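Local coordinates for protein type III restriction-modification enzyme EcoP15I Mod subunit (Escherichia coli, PDB 4ZCF) that transfers a methyl group from S-adenosyl-L-methionine to one adenine of the DNA sequence 5'-CAGCAG-3' and, with its Res partner, takes part in DNA restriction, at residues Glu213-Gln218 / Ile245-Asn250; Asn202-Leu207 / His241-Val246; Thr194-Ile199 / Ser256-Asn261. All coordinates share one frame; numbering follows the deposited sequence.

Interaction 1. Residues Glu213-Gln218 / Ile245-Asn250; sequences EIFGEQ and IVYTKN. With MN (manganese (II) ion), chain G.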
loop_
_atom_site.group_PDB
_atom_site.type_symbol
_atom_site.label_atom_id
_atom_site.label_comp_id
_atom_site.label_asym_id
_atom_site.label_seq_id
_atom_site.Cartn_x
_atom_site.Cartn_y
_atom_site.Cartn_z
ATOM N N GLU A 213 -2.887 4.703 6.324
ATOM C CA GLU A 213 -1.885 5.487 7.051
ATOM C C GLU A 213 -0.469 4.952 6.870
ATOM O O GLU A 213 0.394 5.692 6.383
ATOM C CB GLU A 213 -2.242 5.525 8.558
ATOM C CG GLU A 213 -2.500 6.911 9.118
ATOM C CD GLU A 213 -1.231 7.674 9.410
ATOM O OE1 GLU A 213 -0.395 7.161 10.191
ATOM O OE2 GLU A 213 -1.057 8.772 8.831
ATOM N N ILE A 214 -0.232 3.664 7.260
ATOM C CA ILE A 214 1.067 2.977 7.207
ATOM C C ILE A 214 1.574 2.730 5.774
ATOM O O ILE A 214 2.777 2.865 5.542
ATOM C CB ILE A 214 1.064 1.676 8.131
ATOM C CG1 ILE A 214 0.852 2.024 9.612
ATOM C CG2 ILE A 214 2.289 0.737 7.959
ATOM C CD1 ILE A 214 -0.067 1.087 10.314
ATOM N N PHE A 215 0.691 2.339 4.816
ATOM C CA PHE A 215 1.173 2.022 3.457
ATOM C C PHE A 215 0.878 3.022 2.375
ATOM O O PHE A 215 1.473 2.940 1.305
ATOM C CB PHE A 215 0.643 0.668 2.998
ATOM C CG PHE A 215 1.071 -0.509 3.833
ATOM C CD1 PHE A 215 2.218 -1.225 3.513
ATOM C CD2 PHE A 215 0.280 -0.957 4.886
ATOM C CE1 PHE A 215 2.606 -2.325 4.274
ATOM C CE2 PHE A 215 0.652 -2.073 5.633
ATOM C CZ PHE A 215 1.823 -2.734 5.343
ATOM N N GLY A 216 -0.092 3.894 2.599
ATOM C CA GLY A 216 -0.555 4.802 1.561
ATOM C C GLY A 216 -1.660 4.133 0.772
ATOM O O GLY A 216 -1.512 2.983 0.329
ATOM N N GLU A 217 -2.780 4.857 0.612
ATOM C CA GLU A 217 -3.993 4.453 -0.113
ATOM C C GLU A 217 -3.715 4.042 -1.566
ATOM O O GLU A 217 -4.437 3.202 -2.110
ATOM C CB GLU A 217 -4.999 5.605 -0.103
ATOM C CG GLU A 217 -6.423 5.157 -0.374
ATOM C CD GLU A 217 -7.406 6.289 -0.589
ATOM O OE1 GLU A 217 -8.158 6.229 -1.589
ATOM O OE2 GLU A 217 -7.418 7.236 0.232
ATOM N N GLN A 218 -2.693 4.662 -2.191
ATOM C CA GLN A 218 -2.248 4.411 -3.561
ATOM C C GLN A 218 -1.656 2.982 -3.699
ATOM O O GLN A 218 -1.584 2.418 -4.811
ATOM C CB GLN A 218 -1.211 5.467 -3.966
ATOM N N ILE A 245 -7.601 -8.208 3.186
ATOM C CA ILE A 245 -7.132 -6.921 2.674
ATOM C C ILE A 245 -5.702 -7.123 2.122
ATOM O O ILE A 245 -4.930 -7.868 2.702
ATOM C CB ILE A 245 -7.278 -5.714 3.651
ATOM C CG1 ILE A 245 -6.118 -5.590 4.605
ATOM C CG2 ILE A 245 -8.629 -5.674 4.389
ATOM C CD1 ILE A 245 -5.988 -4.199 5.130
ATOM N N VAL A 246 -5.391 -6.541 0.958
ATOM C CA VAL A 246 -4.091 -6.722 0.293
ATOM C C VAL A 246 -3.460 -5.348 0.019
ATOM O O VAL A 246 -4.147 -4.439 -0.448
ATOM C CB VAL A 246 -4.240 -7.579 -1.005
ATOM C CG1 VAL A 246 -2.895 -7.921 -1.618
ATOM C CG2 VAL A 246 -5.041 -8.849 -0.753
ATOM N N TYR A 247 -2.187 -5.178 0.369
ATOM C CA TYR A 247 -1.436 -3.940 0.134
ATOM C C TYR A 247 -0.064 -4.319 -0.401
ATOM O O TYR A 247 0.370 -5.451 -0.263
ATOM C CB TYR A 247 -1.294 -3.076 1.421
ATOM C CG TYR A 247 -2.503 -2.228 1.779
ATOM C CD1 TYR A 247 -3.661 -2.807 2.293
ATOM C CD2 TYR A 247 -2.482 -0.844 1.623
ATOM C CE1 TYR A 247 -4.784 -2.042 2.590
ATOM C CE2 TYR A 247 -3.605 -0.067 1.915
ATOM C CZ TYR A 247 -4.745 -0.671 2.419
ATOM O OH TYR A 247 -5.838 0.076 2.777
ATOM N N THR A 248 0.590 -3.374 -1.046
ATOM C CA THR A 248 1.917 -3.521 -1.622
ATOM C C THR A 248 2.844 -2.512 -0.947
ATOM O O THR A 248 2.348 -1.571 -0.323
ATOM C CB THR A 248 1.840 -3.417 -3.157
ATOM O OG1 THR A 248 3.123 -3.650 -3.727
ATOM C CG2 THR A 248 1.274 -2.107 -3.640
ATOM N N LYS A 249 4.177 -2.734 -1.004
ATOM C CA LYS A 249 5.118 -1.770 -0.425
ATOM C C LYS A 249 5.214 -0.573 -1.373
ATOM O O LYS A 249 5.081 0.572 -0.951
ATOM C CB LYS A 249 6.495 -2.396 -0.197
ATOM C CG LYS A 249 7.101 -1.947 1.116
ATOM C CD LYS A 249 8.025 -0.751 0.991
ATOM C CE LYS A 249 8.849 -0.562 2.245
ATOM N NZ LYS A 249 9.849 -1.665 2.448
ATOM N N ASN A 250 5.363 -0.866 -2.667
ATOM C CA ASN A 250 5.417 0.122 -3.729
ATOM C C ASN A 250 4.607 -0.372 -4.912
ATOM O O ASN A 250 5.073 -1.264 -5.632
ATOM C CB ASN A 250 6.869 0.376 -4.161
ATOM C CG ASN A 250 7.062 1.566 -5.049
ATOM O OD1 ASN A 250 6.117 2.161 -5.572
ATOM N ND2 ASN A 250 8.311 1.924 -5.257
HETATM MN MN MN G . -0.739 11.090 9.155
HETATM O O HOH W 1 4.017 1.392 1.196
#

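Interaction 2. Residues Asn202-Leu207 / His241-Val246; sequences NEFSQL and HEYIIV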
loop_
_atom_site.group_PDB
_atom_site.type_symbol
_atom_site.label_atom_id
_atom_site.label_comp_id
_atom_site.label_asym_id
_atom_site.label_seq_id
_atom_site.Cartn_x
_atom_site.Cartn_y
_atom_site.Cartn_z
ATOM N N ASN A 202 -15.822 -6.761 12.227
ATOM C CA ASN A 202 -15.543 -6.006 13.446
ATOM C C ASN A 202 -14.536 -4.879 13.281
ATOM O O ASN A 202 -14.850 -3.745 13.645
ATOM C CB ASN A 202 -15.223 -6.935 14.611
ATOM C CG ASN A 202 -16.383 -7.815 14.949
ATOM O OD1 ASN A 202 -17.423 -7.344 15.402
ATOM N ND2 ASN A 202 -16.274 -9.100 14.637
ATOM N N GLU A 203 -13.385 -5.166 12.647
ATOM C CA GLU A 203 -12.284 -4.211 12.441
ATOM C C GLU A 203 -11.905 -3.937 10.984
ATOM O O GLU A 203 -10.889 -3.277 10.749
ATOM C CB GLU A 203 -11.031 -4.655 13.237
ATOM C CG GLU A 203 -11.255 -4.818 14.731
ATOM C CD GLU A 203 -11.606 -3.546 15.481
ATOM O OE1 GLU A 203 -11.211 -2.454 15.014
ATOM O OE2 GLU A 203 -12.279 -3.640 16.534
ATOM N N PHE A 204 -12.704 -4.419 10.014
ATOM C CA PHE A 204 -12.420 -4.232 8.583
ATOM C C PHE A 204 -12.102 -2.779 8.200
ATOM O O PHE A 204 -11.006 -2.529 7.709
ATOM C CB PHE A 204 -13.515 -4.864 7.686
ATOM C CG PHE A 204 -13.408 -4.623 6.192
ATOM C CD1 PHE A 204 -12.193 -4.772 5.527
ATOM C CD2 PHE A 204 -14.532 -4.314 5.440
ATOM C CE1 PHE A 204 -12.101 -4.579 4.145
ATOM C CE2 PHE A 204 -14.433 -4.108 4.053
ATOM C CZ PHE A 204 -13.218 -4.243 3.420
ATOM N N SER A 205 -13.027 -1.833 8.467
ATOM C CA SER A 205 -12.878 -0.398 8.150
ATOM C C SER A 205 -11.720 0.255 8.884
ATOM O O SER A 205 -10.913 0.928 8.241
ATOM C CB SER A 205 -14.178 0.351 8.421
ATOM O OG SER A 205 -15.294 -0.481 8.152
ATOM N N GLN A 206 -11.593 -0.005 10.205
ATOM C CA GLN A 206 -10.511 0.507 11.080
ATOM C C GLN A 206 -9.128 0.049 10.663
ATOM O O GLN A 206 -8.193 0.848 10.718
ATOM C CB GLN A 206 -10.755 0.136 12.541
ATOM C CG GLN A 206 -11.894 0.933 13.191
ATOM C CD GLN A 206 -13.303 0.467 12.857
ATOM O OE1 GLN A 206 -13.556 -0.567 12.201
ATOM N NE2 GLN A 206 -14.254 1.229 13.340
ATOM N N LEU A 207 -8.982 -1.220 10.227
ATOM C CA LEU A 207 -7.701 -1.751 9.746
ATOM C C LEU A 207 -7.370 -1.170 8.395
ATOM O O LEU A 207 -6.221 -0.813 8.152
ATOM C CB LEU A 207 -7.774 -3.273 9.634
ATOM C CG LEU A 207 -6.636 -4.009 8.913
ATOM C CD1 LEU A 207 -5.272 -3.920 9.696
ATOM C CD2 LEU A 207 -7.063 -5.424 8.607
ATOM N N HIS A 241 -19.298 -14.688 5.395
ATOM C CA HIS A 241 -18.053 -14.241 4.825
ATOM C C HIS A 241 -17.193 -13.379 5.756
ATOM O O HIS A 241 -17.660 -12.822 6.754
ATOM C CB HIS A 241 -18.298 -13.529 3.476
ATOM C CG HIS A 241 -18.686 -12.081 3.593
ATOM N ND1 HIS A 241 -19.997 -11.703 3.783
ATOM C CD2 HIS A 241 -17.917 -10.963 3.525
ATOM C CE1 HIS A 241 -19.994 -10.378 3.825
ATOM N NE2 HIS A 241 -18.766 -9.887 3.680
ATOM N N GLU A 242 -15.928 -13.261 5.374
ATOM C CA GLU A 242 -14.941 -12.392 5.976
ATOM C C GLU A 242 -14.045 -11.851 4.846
ATOM O O GLU A 242 -14.352 -12.040 3.669
ATOM C CB GLU A 242 -14.174 -13.095 7.097
ATOM C CG GLU A 242 -13.795 -14.539 6.818
ATOM C CD GLU A 242 -12.867 -15.053 7.889
ATOM O OE1 GLU A 242 -13.373 -15.526 8.933
ATOM O OE2 GLU A 242 -11.636 -14.892 7.722
ATOM N N TYR A 243 -12.973 -11.173 5.186
ATOM C CA TYR A 243 -12.141 -10.510 4.186
ATOM C C TYR A 243 -10.665 -10.809 4.290
ATOM O O TYR A 243 -10.195 -11.314 5.291
ATOM C CB TYR A 243 -12.355 -8.969 4.257
ATOM C CG TYR A 243 -13.800 -8.517 4.391
ATOM C CD1 TYR A 243 -14.576 -8.258 3.266
ATOM C CD2 TYR A 243 -14.379 -8.323 5.643
ATOM C CE1 TYR A 243 -15.913 -7.868 3.381
ATOM C CE2 TYR A 243 -15.716 -7.927 5.771
ATOM C CZ TYR A 243 -16.472 -7.679 4.635
ATOM O OH TYR A 243 -17.784 -7.286 4.738
ATOM N N ILE A 244 -9.944 -10.469 3.240
ATOM C CA ILE A 244 -8.493 -10.511 3.095
ATOM C C ILE A 244 -8.121 -9.182 2.402
ATOM O O ILE A 244 -8.395 -9.021 1.211
ATOM C CB ILE A 244 -7.947 -11.775 2.356
ATOM C CG1 ILE A 244 -8.555 -13.092 2.984
ATOM C CG2 ILE A 244 -6.385 -11.780 2.356
ATOM C CD1 ILE A 244 -8.183 -14.453 2.393
ATOM N N ILE A 245 -7.601 -8.208 3.186
ATOM C CA ILE A 245 -7.132 -6.921 2.674
ATOM C C ILE A 245 -5.702 -7.123 2.122
ATOM O O ILE A 245 -4.930 -7.868 2.702
ATOM C CB ILE A 245 -7.278 -5.714 3.651
ATOM C CG1 ILE A 245 -6.118 -5.590 4.605
ATOM C CG2 ILE A 245 -8.629 -5.674 4.389
ATOM C CD1 ILE A 245 -5.988 -4.199 5.130
ATOM N N VAL A 246 -5.391 -6.541 0.958
ATOM C CA VAL A 246 -4.091 -6.722 0.293
ATOM C C VAL A 246 -3.460 -5.348 0.019
ATOM O O VAL A 246 -4.147 -4.439 -0.448
ATOM C CB VAL A 246 -4.240 -7.579 -1.005
ATOM C CG1 VAL A 246 -2.895 -7.921 -1.618
ATOM C CG2 VAL A 246 -5.041 -8.849 -0.753
#

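Interaction 3. Residues Thr194-Ile199 / Ser256-Asn261; sequences TIFISI and SEWKSN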
loop_
_atom_site.group_PDB
_atom_site.type_symbol
_atom_site.label_atom_id
_atom_site.label_comp_id
_atom_site.label_asym_id
_atom_site.label_seq_id
_atom_site.Cartn_x
_atom_site.Cartn_y
_atom_site.Cartn_z
ATOM N N THR A 194 4.115 -7.757 -1.027
ATOM C CA THR A 194 2.708 -7.608 -0.626
ATOM C C THR A 194 2.385 -8.162 0.754
ATOM O O THR A 194 2.990 -9.127 1.194
ATOM C CB THR A 194 1.756 -8.292 -1.647
ATOM O OG1 THR A 194 2.218 -9.607 -1.949
ATOM C CG2 THR A 194 1.572 -7.498 -2.927
ATOM N N ILE A 195 1.413 -7.552 1.417
ATOM C CA ILE A 195 0.848 -7.993 2.684
ATOM C C ILE A 195 -0.611 -8.396 2.420
ATOM O O ILE A 195 -1.281 -7.735 1.646
ATOM C CB ILE A 195 1.011 -6.972 3.866
ATOM C CG1 ILE A 195 0.432 -7.544 5.192
ATOM C CG2 ILE A 195 0.436 -5.583 3.533
ATOM C CD1 ILE A 195 0.918 -6.918 6.474
ATOM N N PHE A 196 -1.071 -9.494 3.035
ATOM C CA PHE A 196 -2.437 -10.055 3.019
ATOM C C PHE A 196 -2.884 -10.135 4.505
ATOM O O PHE A 196 -2.130 -10.640 5.339
ATOM C CB PHE A 196 -2.396 -11.458 2.381
ATOM C CG PHE A 196 -2.220 -11.521 0.878
ATOM C CD1 PHE A 196 -0.995 -11.257 0.293
ATOM C CD2 PHE A 196 -3.284 -11.861 0.050
ATOM C CE1 PHE A 196 -0.834 -11.306 -1.102
ATOM C CE2 PHE A 196 -3.117 -11.938 -1.342
ATOM C CZ PHE A 196 -1.885 -11.679 -1.906
ATOM N N ILE A 197 -4.051 -9.542 4.859
ATOM C CA ILE A 197 -4.577 -9.502 6.237
ATOM C C ILE A 197 -6.003 -9.982 6.312
ATOM O O ILE A 197 -6.900 -9.314 5.790
ATOM C CB ILE A 197 -4.435 -8.125 6.952
ATOM C CG1 ILE A 197 -3.083 -7.431 6.659
ATOM C CG2 ILE A 197 -4.696 -8.266 8.482
ATOM C CD1 ILE A 197 -2.964 -5.991 7.139
ATOM N N SER A 198 -6.223 -11.124 7.000
ATOM C CA SER A 198 -7.546 -11.701 7.238
ATOM C C SER A 198 -8.228 -10.934 8.346
ATOM O O SER A 198 -7.610 -10.658 9.370
ATOM C CB SER A 198 -7.438 -13.159 7.685
ATOM O OG SER A 198 -7.186 -14.025 6.595
ATOM N N ILE A 199 -9.511 -10.595 8.146
ATOM C CA ILE A 199 -10.349 -9.919 9.137
ATOM C C ILE A 199 -11.749 -10.218 8.807
ATOM O O ILE A 199 -12.008 -10.736 7.737
ATOM C CB ILE A 199 -10.176 -8.374 9.287
ATOM C CG1 ILE A 199 -9.650 -7.701 8.036
ATOM C CG2 ILE A 199 -9.493 -7.944 10.635
ATOM C CD1 ILE A 199 -10.659 -7.360 7.091
ATOM N N SER A 256 2.557 -6.026 -12.608
ATOM C CA SER A 256 1.317 -5.532 -13.206
ATOM C C SER A 256 0.127 -6.528 -13.244
ATOM O O SER A 256 -1.025 -6.096 -13.210
ATOM C CB SER A 256 1.605 -4.964 -14.590
ATOM O OG SER A 256 2.045 -5.998 -15.454
ATOM N N GLU A 257 0.423 -7.836 -13.257
ATOM C CA GLU A 257 -0.519 -8.936 -13.408
ATOM C C GLU A 257 -0.207 -10.121 -12.495
ATOM O O GLU A 257 0.967 -10.458 -12.279
ATOM C CB GLU A 257 -0.378 -9.414 -14.855
ATOM C CG GLU A 257 -1.510 -10.230 -15.448
ATOM C CD GLU A 257 -1.256 -10.606 -16.899
ATOM O OE1 GLU A 257 -0.240 -10.155 -17.477
ATOM O OE2 GLU A 257 -2.084 -11.356 -17.464
ATOM N N TRP A 258 -1.282 -10.788 -12.003
ATOM C CA TRP A 258 -1.211 -12.026 -11.222
ATOM C C TRP A 258 -1.956 -13.088 -11.973
ATOM O O TRP A 258 -3.161 -12.972 -12.209
ATOM C CB TRP A 258 -1.758 -11.880 -9.804
ATOM C CG TRP A 258 -0.834 -11.192 -8.827
ATOM C CD1 TRP A 258 0.471 -10.844 -9.018
ATOM C CD2 TRP A 258 -1.178 -10.741 -7.510
ATOM N NE1 TRP A 258 0.965 -10.218 -7.895
ATOM C CE2 TRP A 258 -0.020 -10.174 -6.941
ATOM C CE3 TRP A 258 -2.362 -10.769 -6.749
ATOM C CZ2 TRP A 258 -0.015 -9.609 -5.660
ATOM C CZ3 TRP A 258 -2.344 -10.228 -5.466
ATOM C CH2 TRP A 258 -1.182 -9.647 -4.944
ATOM N N LYS A 259 -1.220 -14.102 -12.421
ATOM C CA LYS A 259 -1.815 -15.223 -13.153
ATOM C C LYS A 259 -1.138 -16.521 -12.776
ATOM O O LYS A 259 0.043 -16.522 -12.435
ATOM C CB LYS A 259 -1.741 -15.037 -14.689
ATOM C CG LYS A 259 -2.662 -13.966 -15.286
ATOM C CD LYS A 259 -4.167 -14.276 -15.180
ATOM C CE LYS A 259 -5.039 -13.391 -16.057
ATOM N NZ LYS A 259 -4.939 -11.944 -15.714
ATOM N N SER A 260 -1.897 -17.620 -12.845
ATOM C CA SER A 260 -1.428 -18.987 -12.676
ATOM C C SER A 260 -1.436 -19.614 -14.091
ATOM O O SER A 260 -2.441 -19.495 -14.814
ATOM C CB SER A 260 -2.348 -19.763 -11.729
ATOM O OG SER A 260 -2.092 -21.162 -11.733
ATOM N N ASN A 261 -0.303 -20.236 -14.501
ATOM C CA ASN A 261 -0.216 -20.911 -15.798
ATOM C C ASN A 261 -0.413 -22.440 -15.673
ATOM O O ASN A 261 -0.498 -23.130 -16.689
ATOM C CB ASN A 261 1.068 -20.553 -16.565
ATOM C CG ASN A 261 0.874 -20.495 -18.080
ATOM O OD1 ASN A 261 -0.034 -21.115 -18.668
ATOM N ND2 ASN A 261 1.716 -19.722 -18.754
#

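Interaction 1. Residues Glu213-Gln218 / Ile245-Asn250
An apolar helix-on-sheet contact, carried by Phe-215 and Tyr-247, fastens the C-terminal end of helix 204-215 to strand 241-248 in the methylase domain. The side chains cross obliquely: CB of Phe-215 lies 3.7 Å from CD2 of Tyr-247, and the ring planes are inclined at 35°, with centroids 5.7 Å apart. CB of Tyr-247 lies over one face of the Phe-215 ring, near its rim, and CG2 of Ile-214 lies over the opposite face, so the phenyl group is held between them. Phe-215 turns its CG away from its own carbonyl carbon (chi1 -62°), which brings the ring alongside the strand, where CD1 comes to 3.9 Å from the carbonyl O of Thr-248. At Gly-216 the chain leaves the helix with a positive phi of 89°, and its carbonyl O reaches the edge of the tyrosine ring, 4.0 Å from CE2. No direct hydrogen bond joins the segments. A single water bridges them instead, donating to O of Phe-215 at 3.0 Å and to O of Lys-249. On the outer side of the helix, OE2 of Glu-213 binds a manganese ion at 2.4 Å. The hydroxyl of Tyr-247 is hydrogen-bonded to Asp-212, one turn before Phe-215 in helix 204-215. Ile-195 of strand 193-199 packs against both aromatic side chains, Arg-186 of helix 171-188 touches Phe-215, and strand 220-227 flanks strand 241-248 on its other side.

Interaction 2. Residues Asn202-Leu207 / His241-Val246
Phe-204, in the first turn of helix 204-215, lays its ring on that of Tyr-243 from strand 241-248. CB starts 4.1 Å from CD2 of Tyr-243. CG sits over the CD2-CE2 side of the tyrosine ring, placed there because it is swung anti to the backbone N (chi1 174°). CD2 reaches CE2 of Tyr-243 at 3.8 Å, with CZ close behind, and CE2 continues over the tyrosine toward CE1 and CZ. On the other side, CG2 of Ile-245 lies in the ring plane at the CD1-CE1 edge, touching CE1 at 3.6 Å. CZ, the tip of the phenyl ring, stays over the tyrosine, where its nearest atom is CD1 of Tyr-243 at 4.2 Å. The phenyl group thus has a tyrosine over one face and a methyl at its edge. The rings form a face-to-face stack, centroids 4.1 Å apart and planes within 10° of parallel. One turn further along the helix, CD2 of Leu-207 meets CD1 of Ile-245 at 3.8 Å, extending the contact down the strand. The tyrosine hydroxyl takes a weak hydrogen bond from NE2 of His-241 on its own strand. Around the pair, Ile-199 of strand 193-199 packs on Phe-204, whose ring also meets Phe-204 of the second subunit, placing the contact at the dimer interface. Between the segments there are no hydrogen bonds, so helix and strand are matched here by ring overlap and the fit of buried apolar groups, and the tyrosine OH is engaged, though weakly, within its own strand.

Interaction 3. Residues Thr194-Ile199 / Ser256-Asn261
Strand 193-199, an interior strand of the mixed sheet of the methylase domain, receives Trp-258 from the loop that follows strand 241-248. The backbones stay well apart, with CA of Thr-194 and CA of Trp-258 12.1 Å from each other, and the indole spans the gap with the outer rim of its six-membered ring. CG2 of Thr-194 approaches that rim in the ring plane, 3.8 Å from CZ2, and lies almost as near to CH2. Phe-196 keeps CG opposite its carbonyl carbon (chi1 -74°), which brings its CZ to 3.7 Å from CH2 of Trp-258, beside CZ3. The phenyl and the six-membered ring are near parallel, with planes at 18°, yet they are slid so far apart, centroids 5.9 Å, that they barely overlap; the side chains advance from opposite directions. The contact is buried and wholly apolar. The backbone of Trp-258 is hydrogen-bonded to the second subunit, so the loop also belongs to the dimer interface, and its Ser-256 packs on a phosphate of the bound DNA. Helix 420-430 packs against both segments, through Leu-426 on Phe-196, Ala-430 on Phe-196 and Thr-194, and Phe-429 on Trp-258, while strand 117-122 borders strand 193-199.

All three interactions lie in the methylase domain and are built around two neighbouring antiparallel strands, 193-199 and 241-248. Strand 193-199 is followed, after a short connection, by helix 204-215, and the chain returns through strand 220-227 to strand 241-248 and then to the 256-261 loop. Interactions 1 and 2, with centres about 14 Å apart, fix the two ends of that helix to the same strand, and their strand segments overlap at Ile-245 and Val-246. Interaction 3 lies about 13 Å from interaction 1 and 16 Å from interaction 2, and encloses both in sequence. Probable backbone hydrogen bonds connect the two strands. Each contact also touches the second subunit, so all three lie close to the dimer interface.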